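Local atomic coordinates of CAMK/CAMK2 protein kinase (Salpingoeca rosetta, PDB entry 5IG1), a protein that probably uses ATP to phosphorylate protein serines and threonines as a calmodulin-binding CaMKII, represented here by its kinase domain and adjoining residues. Residues S134-H139 with V167-G172; T174-A179 with V193-A198; S127-C132 with V158-F163. All coordinates share one frame; numbering follows the deposited sequence.

The three contacts belong to one kinase domain and range from its interior to its surface. Contact 3 is fully buried: helix 115-134 meets strand 158-160 and the following Asp-Phe-Gly turn through apolar groups and one sulfur-aromatic approach, with no hydrogen bond between the segments. Contact 1, partly buried, pairs the short strands that follow those two elements in the chain, and backbone hydrogen bonds carry it. Contact 2 lies at the surface, where two irregular loops combine a single beta bridge with a tyrosine hydroxyl bond and aromatic packing. Contact 1 touches both others: Val167 packs on Phe176 of contact 2, whereas His139 reaches Thr161 and Phe163 of contact 3.

Contact 1 of 3, residues S134-H139 with V167-G172; sequences SKNIIH and VIMEQG
Asn136 meets Met169 through backbone and side chain together. Its carbonyl O accepts Met169 N at 2.8 Å, while its side chain crosses that of Met169 at about a right angle. CG stands anti to the carbonyl carbon (chi1 -75°), which turns the amide toward Met169, with Asn136 OD1 3.7 Å from Met169 CE. Asn136 also has the positive phi of the C-prime residue in the Schellman motif that closes helix 115-134. A valine here, branched at CB and lacking the amide, would probably lose the packing across the Met169 side chain and disfavour the positive phi that ends the helix. Ile137 faces Ile168 in an antiparallel non-hydrogen-bonded pair, CA to CA 4.7 Å. The next pair, Ile138 with Val167, is hydrogen-bonded both ways: Ile138 N reaches Val167 O at 2.9 Å, and Val167 N returns a bond to Ile138 O. On this face of the ribbon Ile138 CB rests on Val167 CG2 at 3.8 Å, and its CD1 extends to Met169 CB, also at 3.8 Å. The two-stranded ribbon thus ties the strand leading into the catalytic loop to the activation segment. Ile137 and Ile168 turn to Ile69 of helix 57-72, whereas Ile138 packs on Val199 and Asp200 of helix 198-213, and Asp200 OD2 accepts the backbone N of His139.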
loop_
_atom_site.group_PDB
_atom_site.type_symbol
_atom_site.label_atom_id
_atom_site.label_comp_id
_atom_site.label_asym_id
_atom_site.label_seq_id
_atom_site.Cartn_x
_atom_site.Cartn_y
_atom_site.Cartn_z
ATOM N N SER A 134 -13.975 5.753 4.145
ATOM C CA SER A 134 -15.432 5.826 4.214
ATOM C C SER A 134 -15.994 4.751 5.129
ATOM O O SER A 134 -17.008 4.972 5.801
ATOM C CB SER A 134 -16.034 5.683 2.824
ATOM O OG SER A 134 -15.912 4.344 2.374
ATOM N N LYS A 135 -15.351 3.586 5.170
ATOM C CA LYS A 135 -15.733 2.509 6.063
ATOM C C LYS A 135 -14.944 2.531 7.368
ATOM O O LYS A 135 -14.930 1.526 8.088
ATOM C CB LYS A 135 -15.568 1.163 5.355
ATOM C CG LYS A 135 -16.390 1.062 4.077
ATOM C CD LYS A 135 -16.784 -0.375 3.751
ATOM C CE LYS A 135 -17.868 -0.406 2.678
ATOM N NZ LYS A 135 -18.366 -1.786 2.419
ATOM N N ASN A 136 -14.292 3.654 7.679
ATOM C CA ASN A 136 -13.571 3.840 8.940
ATOM C C ASN A 136 -12.416 2.850 9.081
ATOM O O ASN A 136 -12.105 2.378 10.175
ATOM C CB ASN A 136 -14.516 3.744 10.138
ATOM C CG ASN A 136 -15.362 4.978 10.300
ATOM O OD1 ASN A 136 -14.890 6.095 10.100
ATOM N ND2 ASN A 136 -16.623 4.787 10.660
ATOM N N ILE A 137 -11.767 2.543 7.964
ATOM C CA ILE A 137 -10.650 1.610 7.927
ATOM C C ILE A 137 -9.378 2.404 7.691
ATOM O O ILE A 137 -9.312 3.214 6.758
ATOM C CB ILE A 137 -10.845 0.548 6.834
ATOM C CG1 ILE A 137 -12.002 -0.384 7.205
ATOM C CG2 ILE A 137 -9.551 -0.227 6.608
ATOM C CD1 ILE A 137 -12.384 -1.344 6.110
ATOM N N ILE A 138 -8.376 2.177 8.540
ATOM C CA ILE A 138 -7.054 2.780 8.409
ATOM C C ILE A 138 -6.088 1.680 8.004
ATOM O O ILE A 138 -5.867 0.735 8.770
ATOM C CB ILE A 138 -6.596 3.440 9.718
ATOM C CG1 ILE A 138 -7.697 4.313 10.321
ATOM C CG2 ILE A 138 -5.357 4.257 9.465
ATOM C CD1 ILE A 138 -7.402 4.744 11.757
ATOM N N HIS A 139 -5.509 1.797 6.806
ATOM C CA HIS A 139 -4.568 0.777 6.334
ATOM C C HIS A 139 -3.322 0.714 7.216
ATOM O O HIS A 139 -2.802 -0.373 7.489
ATOM C CB HIS A 139 -4.180 1.062 4.880
ATOM C CG HIS A 139 -3.361 -0.018 4.241
ATOM N ND1 HIS A 139 -2.026 -0.218 4.526
ATOM C CD2 HIS A 139 -3.691 -0.950 3.317
ATOM C CE1 HIS A 139 -1.576 -1.238 3.817
ATOM N NE2 HIS A 139 -2.563 -1.693 3.068
ATOM N N VAL A 167 -6.707 -1.230 10.792
ATOM C CA VAL A 167 -7.530 -1.112 11.986
ATOM C C VAL A 167 -8.840 -0.438 11.612
ATOM O O VAL A 167 -8.947 0.246 10.592
ATOM C CB VAL A 167 -6.828 -0.325 13.112
ATOM C CG1 VAL A 167 -5.561 -1.045 13.551
ATOM C CG2 VAL A 167 -6.520 1.091 12.653
ATOM N N ILE A 168 -9.840 -0.635 12.465
ATOM C CA ILE A 168 -11.149 -0.014 12.313
ATOM C C ILE A 168 -11.286 1.063 13.376
ATOM O O ILE A 168 -11.188 0.779 14.576
ATOM C CB ILE A 168 -12.283 -1.042 12.422
ATOM C CG1 ILE A 168 -12.069 -2.169 11.418
ATOM C CG2 ILE A 168 -13.626 -0.371 12.183
ATOM C CD1 ILE A 168 -13.199 -3.154 11.385
ATOM N N MET A 169 -11.519 2.295 12.935
ATOM C CA MET A 169 -11.625 3.451 13.816
ATOM C C MET A 169 -13.100 3.738 14.069
ATOM O O MET A 169 -13.805 4.227 13.181
ATOM C CB MET A 169 -10.927 4.655 13.189
ATOM C CG MET A 169 -11.083 5.937 13.960
ATOM S SD MET A 169 -10.528 7.329 12.976
ATOM C CE MET A 169 -11.607 7.171 11.553
ATOM N N GLU A 170 -13.564 3.452 15.286
ATOM C CA GLU A 170 -14.979 3.584 15.622
ATOM C C GLU A 170 -15.343 4.908 16.274
ATOM O O GLU A 170 -16.491 5.346 16.141
ATOM C CB GLU A 170 -15.415 2.452 16.558
ATOM C CG GLU A 170 -15.652 1.124 15.871
ATOM C CD GLU A 170 -16.071 0.038 16.839
ATOM O OE1 GLU A 170 -15.553 0.005 17.977
ATOM O OE2 GLU A 170 -16.928 -0.783 16.463
ATOM N N GLN A 171 -14.414 5.550 16.979
ATOM C CA GLN A 171 -14.739 6.694 17.831
ATOM C C GLN A 171 -13.716 7.813 17.653
ATOM O O GLN A 171 -13.159 8.341 18.616
ATOM C CB GLN A 171 -14.819 6.261 19.294
ATOM C CG GLN A 171 -13.596 5.485 19.770
ATOM C CD GLN A 171 -13.898 4.032 20.067
ATOM O OE1 GLN A 171 -15.056 3.646 20.227
ATOM N NE2 GLN A 171 -12.856 3.217 20.142
ATOM N N GLY A 172 -13.472 8.204 16.406
ATOM C CA GLY A 172 -12.532 9.263 16.127
ATOM C C GLY A 172 -11.112 8.852 16.454
ATOM O O GLY A 172 -10.813 7.665 16.612
#

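Contact 2 of 3, residues T174-A179 with V193-A198; sequences TYFGFA and VPYDTA
Tyr195 CG stands between its backbone N and carbonyl carbon (chi1 50°), a torsion that swings the phenol back beside residues 174-177, and Phe176, with CG beside its own N (chi1 -60°), turns its ring to meet it. The phenol OH donates to Gly177 O at 2.5 Å, arriving in the carbonyl plane on a lone pair; Arg140 NH1 is a second hydrogen-bond partner of the same oxygen. Phe176 CD2 is 3.7 Å from Tyr195 CE1, which sits at the edge of the phenylalanine ring. The two ring planes are inclined at 58°. Over one face of the Tyr195 ring, toward its rim, lies Thr174 O. That oxygen also receives Tyr195 N at 3.0 Å, while Thr174 N donates to Tyr195 O at 2.9 Å, so that Thr174 and Tyr195 form a single antiparallel hydrogen-bonded pair. Pro194 CB packs on the backbone, 3.6 Å from Thr174 C. The Tyr175 ring has Val193 O at its edge, 3.9 Å from Tyr175 CD1, and Gly177 N, from two residues further on, over the centre of one face. Gly177 itself has a positive phi, which suits a residue without a side chain. The bridge joins the activation segment to the loop leading into helix 198-213. Tyr195 rests against Glu188 and Val189 of helix 187-190, and Phe176 packs on Ile138 of strand 137-138.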
loop_
_atom_site.group_PDB
_atom_site.type_symbol
_atom_site.label_atom_id
_atom_site.label_comp_id
_atom_site.label_asym_id
_atom_site.label_seq_id
_atom_site.Cartn_x
_atom_site.Cartn_y
_atom_site.Cartn_z
ATOM N N THR A 174 -7.927 7.456 17.736
ATOM C CA THR A 174 -7.761 6.398 18.718
ATOM C C THR A 174 -6.356 5.826 18.590
ATOM O O THR A 174 -5.783 5.803 17.501
ATOM C CB THR A 174 -8.818 5.296 18.518
ATOM O OG1 THR A 174 -10.127 5.883 18.509
ATOM C CG2 THR A 174 -8.751 4.271 19.632
ATOM N N TYR A 175 -5.793 5.385 19.715
ATOM C CA TYR A 175 -4.493 4.727 19.690
ATOM C C TYR A 175 -4.675 3.277 19.265
ATOM O O TYR A 175 -5.388 2.517 19.927
ATOM C CB TYR A 175 -3.801 4.802 21.051
ATOM C CG TYR A 175 -2.362 4.318 21.009
ATOM C CD1 TYR A 175 -1.440 4.900 20.143
ATOM C CD2 TYR A 175 -1.926 3.281 21.825
ATOM C CE1 TYR A 175 -0.127 4.465 20.092
ATOM C CE2 TYR A 175 -0.607 2.839 21.782
ATOM C CZ TYR A 175 0.286 3.436 20.911
ATOM O OH TYR A 175 1.595 3.008 20.859
ATOM N N PHE A 176 -4.034 2.899 18.159
ATOM C CA PHE A 176 -4.067 1.533 17.660
ATOM C C PHE A 176 -2.724 0.829 17.804
ATOM O O PHE A 176 -2.572 -0.302 17.328
ATOM C CB PHE A 176 -4.513 1.515 16.197
ATOM C CG PHE A 176 -5.874 2.095 15.975
ATOM C CD1 PHE A 176 -7.008 1.319 16.142
ATOM C CD2 PHE A 176 -6.020 3.415 15.599
ATOM C CE1 PHE A 176 -8.267 1.851 15.937
ATOM C CE2 PHE A 176 -7.274 3.956 15.393
ATOM C CZ PHE A 176 -8.399 3.174 15.562
ATOM N N GLY A 177 -1.753 1.466 18.449
ATOM C CA GLY A 177 -0.420 0.921 18.589
ATOM C C GLY A 177 0.554 1.534 17.597
ATOM O O GLY A 177 0.188 2.269 16.674
ATOM N N PHE A 178 1.826 1.219 17.806
ATOM C CA PHE A 178 2.905 1.705 16.952
ATOM C C PHE A 178 3.184 0.628 15.908
ATOM O O PHE A 178 3.810 -0.393 16.205
ATOM C CB PHE A 178 4.143 2.037 17.778
ATOM C CG PHE A 178 5.305 2.526 16.960
ATOM C CD1 PHE A 178 5.461 3.875 16.688
ATOM C CD2 PHE A 178 6.246 1.636 16.468
ATOM C CE1 PHE A 178 6.532 4.325 15.943
ATOM C CE2 PHE A 178 7.315 2.079 15.723
ATOM C CZ PHE A 178 7.461 3.425 15.465
ATOM N N ALA A 179 2.717 0.859 14.682
ATOM C CA ALA A 179 2.901 -0.079 13.585
ATOM C C ALA A 179 3.092 0.694 12.292
ATOM O O ALA A 179 2.782 1.884 12.203
ATOM C CB ALA A 179 1.719 -1.041 13.449
ATOM N N VAL A 193 0.459 9.041 19.836
ATOM C CA VAL A 193 -0.767 9.722 20.240
ATOM C C VAL A 193 -1.907 9.067 19.470
ATOM O O VAL A 193 -1.650 8.379 18.473
ATOM C CB VAL A 193 -0.690 11.233 19.967
ATOM C CG1 VAL A 193 0.551 11.821 20.608
ATOM C CG2 VAL A 193 -0.697 11.503 18.470
ATOM N N PRO A 194 -3.161 9.218 19.896
ATOM C CA PRO A 194 -4.267 8.662 19.109
ATOM C C PRO A 194 -4.275 9.245 17.705
ATOM O O PRO A 194 -4.078 10.446 17.509
ATOM C CB PRO A 194 -5.509 9.078 19.902
ATOM C CG PRO A 194 -5.016 9.228 21.294
ATOM C CD PRO A 194 -3.631 9.783 21.174
ATOM N N TYR A 195 -4.490 8.377 16.720
ATOM C CA TYR A 195 -4.459 8.790 15.328
ATOM C C TYR A 195 -5.702 8.284 14.603
ATOM O O TYR A 195 -6.603 7.688 15.200
ATOM C CB TYR A 195 -3.173 8.320 14.641
ATOM C CG TYR A 195 -2.823 6.862 14.806
ATOM C CD1 TYR A 195 -3.260 5.918 13.887
ATOM C CD2 TYR A 195 -2.003 6.437 15.846
ATOM C CE1 TYR A 195 -2.916 4.579 14.013
ATOM C CE2 TYR A 195 -1.657 5.098 15.984
ATOM C CZ TYR A 195 -2.117 4.178 15.062
ATOM O OH TYR A 195 -1.782 2.852 15.183
ATOM N N ASP A 196 -5.752 8.549 13.304
ATOM C CA ASP A 196 -6.956 8.331 12.511
ATOM C C ASP A 196 -6.538 8.034 11.073
ATOM O O ASP A 196 -5.401 7.622 10.816
ATOM C CB ASP A 196 -7.891 9.549 12.627
ATOM C CG ASP A 196 -7.244 10.838 12.142
ATOM O OD1 ASP A 196 -6.006 10.975 12.261
ATOM O OD2 ASP A 196 -7.979 11.717 11.640
ATOM N N THR A 197 -7.463 8.243 10.130
ATOM C CA THR A 197 -7.177 7.960 8.727
ATOM C C THR A 197 -6.076 8.849 8.167
ATOM O O THR A 197 -5.429 8.464 7.184
ATOM C CB THR A 197 -8.434 8.133 7.872
ATOM O OG1 THR A 197 -8.868 9.498 7.928
ATOM C CG2 THR A 197 -9.549 7.223 8.355
ATOM N N ALA A 198 -5.845 10.021 8.768
ATOM C CA ALA A 198 -4.830 10.939 8.256
ATOM C C ALA A 198 -3.473 10.263 8.092
ATOM O O ALA A 198 -2.685 10.666 7.225
ATOM C CB ALA A 198 -4.704 12.154 9.174
#

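Contact 3 of 3, residues S127-C132 with V158-F163; sequences SALQHC and VKITDF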
loop_
_atom_site.group_PDB
_atom_site.type_symbol
_atom_site.label_atom_id
_atom_site.label_comp_id
_atom_site.label_asym_id
_atom_site.label_seq_id
_atom_site.Cartn_x
_atom_site.Cartn_y
_atom_site.Cartn_z
ATOM N N SER A 127 -8.357 6.802 -4.422
ATOM C CA SER A 127 -9.751 6.375 -4.490
ATOM C C SER A 127 -9.978 5.135 -3.635
ATOM O O SER A 127 -10.964 5.058 -2.883
ATOM C CB SER A 127 -10.161 6.125 -5.942
ATOM O OG SER A 127 -9.392 5.092 -6.527
ATOM N N ALA A 128 -9.065 4.163 -3.724
ATOM C CA ALA A 128 -9.127 3.011 -2.832
ATOM C C ALA A 128 -9.138 3.451 -1.373
ATOM O O ALA A 128 -9.950 2.965 -0.571
ATOM C CB ALA A 128 -7.946 2.080 -3.106
ATOM N N LEU A 129 -8.257 4.392 -1.017
ATOM C CA LEU A 129 -8.227 4.907 0.346
ATOM C C LEU A 129 -9.529 5.595 0.721
ATOM O O LEU A 129 -9.939 5.543 1.883
ATOM C CB LEU A 129 -7.065 5.878 0.520
ATOM C CG LEU A 129 -5.715 5.236 0.795
ATOM C CD1 LEU A 129 -4.827 6.278 1.414
ATOM C CD2 LEU A 129 -5.897 4.041 1.729
ATOM N N GLN A 130 -10.170 6.274 -0.230
ATOM C CA GLN A 130 -11.456 6.900 0.050
ATOM C C GLN A 130 -12.495 5.849 0.398
ATOM O O GLN A 130 -13.324 6.056 1.293
ATOM C CB GLN A 130 -11.917 7.729 -1.147
ATOM C CG GLN A 130 -13.238 8.432 -0.916
ATOM C CD GLN A 130 -13.669 9.278 -2.100
ATOM O OE1 GLN A 130 -13.997 10.456 -1.949
ATOM N NE2 GLN A 130 -13.683 8.678 -3.286
ATOM N N HIS A 131 -12.457 4.711 -0.303
ATOM C CA HIS A 131 -13.351 3.614 0.044
ATOM C C HIS A 131 -13.020 3.037 1.411
ATOM O O HIS A 131 -13.928 2.660 2.159
ATOM C CB HIS A 131 -13.285 2.516 -1.016
ATOM C CG HIS A 131 -14.266 1.408 -0.796
ATOM N ND1 HIS A 131 -13.880 0.108 -0.546
ATOM C CD2 HIS A 131 -15.620 1.405 -0.780
ATOM C CE1 HIS A 131 -14.952 -0.648 -0.392
ATOM N NE2 HIS A 131 -16.020 0.116 -0.527
ATOM N N CYS A 132 -11.737 2.955 1.756
ATOM C CA CYS A 132 -11.366 2.438 3.069
ATOM C C CYS A 132 -11.825 3.379 4.177
ATOM O O CYS A 132 -12.545 2.972 5.095
ATOM C CB CYS A 132 -9.855 2.208 3.133
ATOM S SG CYS A 132 -9.314 0.808 2.157
ATOM N N VAL A 158 -3.812 0.117 -10.563
ATOM C CA VAL A 158 -3.111 -0.014 -9.293
ATOM C C VAL A 158 -4.103 -0.485 -8.240
ATOM O O VAL A 158 -5.220 0.036 -8.142
ATOM C CB VAL A 158 -2.463 1.317 -8.888
ATOM C CG1 VAL A 158 -1.820 1.198 -7.516
ATOM C CG2 VAL A 158 -1.440 1.742 -9.928
ATOM N N LYS A 159 -3.699 -1.479 -7.457
ATOM C CA LYS A 159 -4.517 -2.033 -6.390
ATOM C C LYS A 159 -3.700 -2.063 -5.112
ATOM O O LYS A 159 -2.561 -2.541 -5.120
ATOM C CB LYS A 159 -4.996 -3.441 -6.741
ATOM C CG LYS A 159 -6.015 -3.494 -7.868
ATOM C CD LYS A 159 -6.272 -4.928 -8.277
ATOM C CE LYS A 159 -7.317 -5.011 -9.367
ATOM N NZ LYS A 159 -8.695 -5.012 -8.809
ATOM N N ILE A 160 -4.267 -1.547 -4.015
ATOM C CA ILE A 160 -3.598 -1.620 -2.723
ATOM C C ILE A 160 -3.970 -2.941 -2.067
ATOM O O ILE A 160 -4.978 -3.566 -2.407
ATOM C CB ILE A 160 -3.941 -0.423 -1.817
ATOM C CG1 ILE A 160 -5.386 -0.494 -1.345
ATOM C CG2 ILE A 160 -3.707 0.885 -2.564
ATOM C CD1 ILE A 160 -5.768 0.666 -0.437
ATOM N N THR A 161 -3.145 -3.380 -1.120
ATOM C CA THR A 161 -3.301 -4.720 -0.562
ATOM C C THR A 161 -2.642 -4.775 0.814
ATOM O O THR A 161 -2.188 -3.761 1.351
ATOM C CB THR A 161 -2.713 -5.765 -1.512
ATOM O OG1 THR A 161 -2.911 -7.076 -0.971
ATOM C CG2 THR A 161 -1.223 -5.520 -1.704
ATOM N N ASP A 162 -2.602 -5.983 1.382
ATOM C CA ASP A 162 -2.059 -6.249 2.713
ATOM C C ASP A 162 -2.693 -5.361 3.785
ATOM O O ASP A 162 -2.118 -4.345 4.185
ATOM C CB ASP A 162 -0.538 -6.090 2.707
ATOM C CG ASP A 162 0.092 -6.510 4.019
ATOM O OD1 ASP A 162 -0.589 -7.211 4.803
ATOM O OD2 ASP A 162 1.263 -6.144 4.270
ATOM N N PHE A 163 -3.880 -5.740 4.261
ATOM C CA PHE A 163 -4.542 -5.054 5.365
ATOM C C PHE A 163 -4.287 -5.729 6.713
ATOM O O PHE A 163 -5.108 -5.613 7.629
ATOM C CB PHE A 163 -6.044 -4.952 5.098
ATOM C CG PHE A 163 -6.389 -4.025 3.978
ATOM C CD1 PHE A 163 -6.371 -4.464 2.668
ATOM C CD2 PHE A 163 -6.722 -2.708 4.233
ATOM C CE1 PHE A 163 -6.686 -3.606 1.632
ATOM C CE2 PHE A 163 -7.035 -1.847 3.207
ATOM C CZ PHE A 163 -7.017 -2.294 1.903
#
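The Phe163 ring takes the sulfur of Cys132 obliquely at its CE2-CZ side: SG is 3.7 Å from Phe163 CE2 and 4.8 Å from the ring centroid, 73° off the normal. This is a sulfur-aromatic contact between the helix and the phenylalanine of the Asp-Phe-Gly sequence. The same ring meets His139 edge-to-face, the pairing that forms part of the regulatory spine in protein kinases. One helical turn before Cys132, Ala128 CB touches Ile160 CD1 at 3.7 Å. Ile160 CG1 lies between its backbone N and carbonyl carbon (chi1 70°), and from there the extended ethyl arm leads CD1 to the helix. Leu129 approaches that methyl from another direction, its side chain crossing that of Ile160 at about a right angle, with CD2 4.0 Å from Ile160 CD1. No hydrogen bond links the two segments; five buried residues meet by apolar and sulfur contacts. Helix 127-132 and strand 158-160 run in roughly the same direction, 32° apart, with axes 9.3 Å from each other at closest approach. Beyond them, Ile160 packs on Leu147 of strand 147-149, while Leu129 reaches Cys204 of helix 198-213 and Val267 of helix 267-271.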